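Local structure of putative cell filamentation protein (Bartonella quintana, 4LU4) at residues Ile178-Ile183 with Asp206-Ile211. The protein is a putative VirB-translocated Bep effector whose Fic domain probably transfers AMP, or a related nucleotide-derived group, onto target proteins, as in other Fic enzymes. Sequence-based numbering, arbitrary orientation.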
ATOM      1  N   ILE A 178       8.313  10.977  -4.075  1.00 12.99           N
ATOM      2  CA  ILE A 178       8.108  10.495  -2.718  1.00 13.46           C
ATOM      3  C   ILE A 178       9.105   9.372  -2.538  1.00 13.56           C
ATOM      4  O   ILE A 178       8.992   8.337  -3.173  1.00 13.41           O
ATOM      5  CB  ILE A 178       6.672   9.984  -2.482  1.00 14.02           C
ATOM      6  CG1 ILE A 178       5.670  11.010  -2.988  1.00 15.33           C
ATOM      7  CG2 ILE A 178       6.394   9.688  -0.997  1.00 13.85           C
ATOM      8  CD1 ILE A 178       5.795  12.393  -2.372  1.00 15.44           C
ATOM      9  N   ASP A 179      10.078   9.592  -1.656  1.00 13.80           N
ATOM     10  CA  ASP A 179      11.171   8.676  -1.476  1.00 13.77           C
ATOM     11  C   ASP A 179      11.273   8.047  -0.088  1.00 12.79           C
ATOM     12  O   ASP A 179      11.943   8.542   0.818  1.00 11.56           O
ATOM     13  CB  ASP A 179      12.444   9.424  -1.818  1.00 14.79           C
ATOM     14  CG  ASP A 179      13.657   8.451  -1.975  1.00 15.39           C
ATOM     15  OD1 ASP A 179      13.478   7.260  -1.681  1.00 14.30           O
ATOM     16  OD2 ASP A 179      14.758   8.949  -2.298  1.00 16.06           O
ATOM     17  N   PHE A 180      10.700   6.855   0.019  1.00 12.61           N
ATOM     18  CA  PHE A 180      10.616   6.143   1.294  1.00 12.70           C
ATOM     19  C   PHE A 180      11.950   5.542   1.714  1.00 13.29           C
ATOM     20  O   PHE A 180      12.118   5.256   2.875  1.00 13.30           O
ATOM     21  CB  PHE A 180       9.536   5.069   1.246  1.00 12.08           C
ATOM     22  CG  PHE A 180       8.122   5.620   1.219  1.00 12.20           C
ATOM     23  CD1 PHE A 180       7.476   5.929   2.412  1.00 12.53           C
ATOM     24  CD2 PHE A 180       7.387   5.721  -0.003  1.00 12.84           C
ATOM     25  CE1 PHE A 180       6.179   6.411   2.416  1.00 12.16           C
ATOM     26  CE2 PHE A 180       6.064   6.231  -0.011  1.00 12.18           C
ATOM     27  CZ  PHE A 180       5.496   6.613   1.214  1.00 11.83           C
ATOM     28  N   SER A 181      12.910   5.439   0.789  1.00 14.07           N
ATOM     29  CA  SER A 181      14.237   4.960   1.120  1.00 14.78           C
ATOM     30  C   SER A 181      14.981   5.918   2.048  1.00 15.39           C
ATOM     31  O   SER A 181      15.946   5.507   2.636  1.00 14.34           O
ATOM     32  CB  SER A 181      15.082   4.729  -0.159  1.00 15.03           C
ATOM     33  OG  SER A 181      15.482   5.948  -0.780  1.00 15.03           O
ATOM     34  N   LEU A 182      14.501   7.162   2.212  1.00 15.62           N
ATOM     35  CA  LEU A 182      15.164   8.162   3.086  1.00 16.76           C
ATOM     36  C   LEU A 182      14.952   7.913   4.558  1.00 19.72           C
ATOM     37  O   LEU A 182      15.670   8.468   5.380  1.00 22.03           O
ATOM     38  CB  LEU A 182      14.716   9.602   2.737  1.00 15.86           C
ATOM     39  CG  LEU A 182      15.062   9.959   1.299  1.00 15.87           C
ATOM     40  CD1 LEU A 182      14.531  11.300   0.800  1.00 16.07           C
ATOM     41  CD2 LEU A 182      16.548   9.820   1.043  1.00 15.84           C
ATOM     42  N   ILE A 183      14.039   7.002   4.871  1.00 19.82           N
ATOM     43  CA  ILE A 183      13.430   6.878   6.155  1.00 22.27           C
ATOM     44  C   ILE A 183      13.634   5.458   6.711  1.00 22.37           C
ATOM     45  O   ILE A 183      13.598   4.477   5.965  1.00 22.74           O
ATOM     46  CB  ILE A 183      11.904   7.282   5.936  1.00 23.77           C
ATOM     47  CG1 ILE A 183      11.582   8.517   6.702  1.00 25.13           C
ATOM     48  CG2 ILE A 183      10.912   6.201   6.194  1.00 25.14           C
ATOM     49  CD1 ILE A 183      12.481   9.646   6.360  1.00 25.82           C
ATOM     50  N   ASP A 206       5.908  15.120   9.664  1.00 12.82           N
ATOM     51  CA  ASP A 206       7.347  15.423   9.595  1.00 13.20           C
ATOM     52  C   ASP A 206       8.073  14.429   8.694  1.00 12.19           C
ATOM     53  O   ASP A 206       8.952  14.815   7.935  1.00 11.85           O
ATOM     54  CB  ASP A 206       7.988  15.460  10.999  1.00 14.14           C
ATOM     55  CG  ASP A 206       9.441  15.977  10.956  1.00 15.04           C
ATOM     56  OD1 ASP A 206       9.647  17.155  10.567  1.00 16.08           O
ATOM     57  OD2 ASP A 206      10.358  15.181  11.229  1.00 15.44           O
ATOM     58  N   LEU A 207       7.665  13.158   8.751  1.00 11.54           N
ATOM     59  CA  LEU A 207       8.166  12.116   7.841  1.00 11.35           C
ATOM     60  C   LEU A 207       7.886  12.456   6.391  1.00 10.90           C
ATOM     61  O   LEU A 207       8.816  12.438   5.572  1.00 10.29           O
ATOM     62  CB  LEU A 207       7.564  10.776   8.160  1.00 11.19           C
ATOM     63  CG  LEU A 207       8.006   9.490   7.491  1.00 11.40           C
ATOM     64  CD1 LEU A 207       7.655   8.304   8.431  1.00 11.40           C
ATOM     65  CD2 LEU A 207       7.368   9.221   6.147  1.00 11.40           C
ATOM     66  N   PHE A 208       6.649  12.828   6.080  1.00 10.98           N
ATOM     67  CA  PHE A 208       6.350  13.215   4.668  1.00 10.89           C
ATOM     68  C   PHE A 208       7.089  14.478   4.172  1.00 11.58           C
ATOM     69  O   PHE A 208       7.430  14.568   2.968  1.00 11.10           O
ATOM     70  CB  PHE A 208       4.859  13.253   4.390  1.00 10.83           C
ATOM     71  CG  PHE A 208       4.321  11.891   4.022  1.00 10.57           C
ATOM     72  CD1 PHE A 208       4.095  10.920   4.991  1.00 10.25           C
ATOM     73  CD2 PHE A 208       4.199  11.522   2.685  1.00 10.07           C
ATOM     74  CE1 PHE A 208       3.669   9.657   4.619  1.00  9.90           C
ATOM     75  CE2 PHE A 208       3.846  10.258   2.355  1.00  9.92           C
ATOM     76  CZ  PHE A 208       3.586   9.317   3.310  1.00  9.51           C
ATOM     77  N   GLU A 209       7.377  15.426   5.077  1.00 12.59           N
ATOM     78  CA  GLU A 209       8.188  16.582   4.698  1.00 13.56           C
ATOM     79  C   GLU A 209       9.599  16.174   4.353  1.00 13.24           C
ATOM     80  O   GLU A 209      10.272  16.781   3.498  1.00 13.08           O
ATOM     81  CB  GLU A 209       8.232  17.600   5.835  1.00 15.15           C
ATOM     82  CG  GLU A 209       6.945  18.370   5.986  1.00 16.66           C
ATOM     83  CD  GLU A 209       7.134  19.524   6.918  1.00 20.16           C
ATOM     84  OE1 GLU A 209       8.184  19.575   7.620  1.00 20.84           O
ATOM     85  OE2 GLU A 209       6.237  20.384   6.947  1.00 23.57           O
ATOM     86  N   ASP A 210      10.081  15.159   5.054  1.00 13.26           N
ATOM     87  CA  ASP A 210      11.419  14.603   4.767  1.00 13.28           C
ATOM     88  C   ASP A 210      11.475  13.761   3.490  1.00 12.81           C
ATOM     89  O   ASP A 210      12.554  13.571   2.939  1.00 12.38           O
ATOM     90  CB  ASP A 210      11.849  13.722   5.931  1.00 13.77           C
ATOM     91  CG  ASP A 210      12.268  14.534   7.143  1.00 15.12           C
ATOM     92  OD1 ASP A 210      12.341  15.765   6.972  1.00 16.27           O
ATOM     93  OD2 ASP A 210      12.408  13.959   8.248  1.00 15.80           O
ATOM     94  N   ILE A 211      10.342  13.167   3.070  1.00 11.95           N
ATOM     95  CA  ILE A 211      10.355  12.340   1.839  1.00 11.70           C
ATOM     96  C   ILE A 211       9.717  12.902   0.583  1.00 11.07           C
ATOM     97  O   ILE A 211       9.786  12.218  -0.440  1.00 11.40           O
ATOM     98  CB  ILE A 211       9.795  10.873   2.049  1.00 10.95           C
ATOM     99  CG1 ILE A 211       8.310  10.852   2.281  1.00 10.87           C
ATOM    100  CG2 ILE A 211      10.505  10.206   3.191  1.00 10.95           C
ATOM    101  CD1 ILE A 211       7.762   9.427   2.353  1.00 10.60           C
TER
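The terminal methyl of I211 lies over one face of the F180 ring, displaced toward its CD1-CE1 rim, CD1 of I211 sitting 3.7 Å from the ring centroid and 24° off the normal, a CH-pi contact made by the last residue of helix 202-211. Two torsions place it there: CG1 is tucked between the backbone N and the carbonyl carbon (chi1 70°), and from it the chain runs extended to CD1. The same methyl meets I178 CG2 at 3.6 Å. F180 points its CB away from the helix, yet its ring swings back, and CZ comes within 3.9 Å of F208 CZ; the two ring planes are nearly perpendicular, at 85°, in an oblique meeting. The other branch of I211, CG2, is met by I183 CD1 at 3.8 Å, while I183 CG1 leans on L207 CG, so that the two branches of I211 are divided between F180 with I178 (CD1) and I183 (CG2). The backbone joins in where strand 176-178 pairs with strand 212-214, a small two-stranded antiparallel sheet of this Fic domain whose strands are joined through helices 185-197 and 202-211: D179 N donates to I211 O at 2.9 Å, nearly straight and in the carbonyl plane, and I178 CA-H approaches the same oxygen. Just beyond, D179 shapes the turn itself. Its OD1 accepts from S181 N in an Asx turn and, more closely, from S181 OG at 2.6 Å, both donors arriving from one face of the carboxylate. On the outer side L182 CD1 rests against D210 O, the oxygen that is hydrogen-bonded to H213 NE2, and the D210 carboxylate is engaged by R187 of helix 185-197. On the inner side M167 of helix 159-173 touches both F180 and F208, continuing the apolar layer into the helical core.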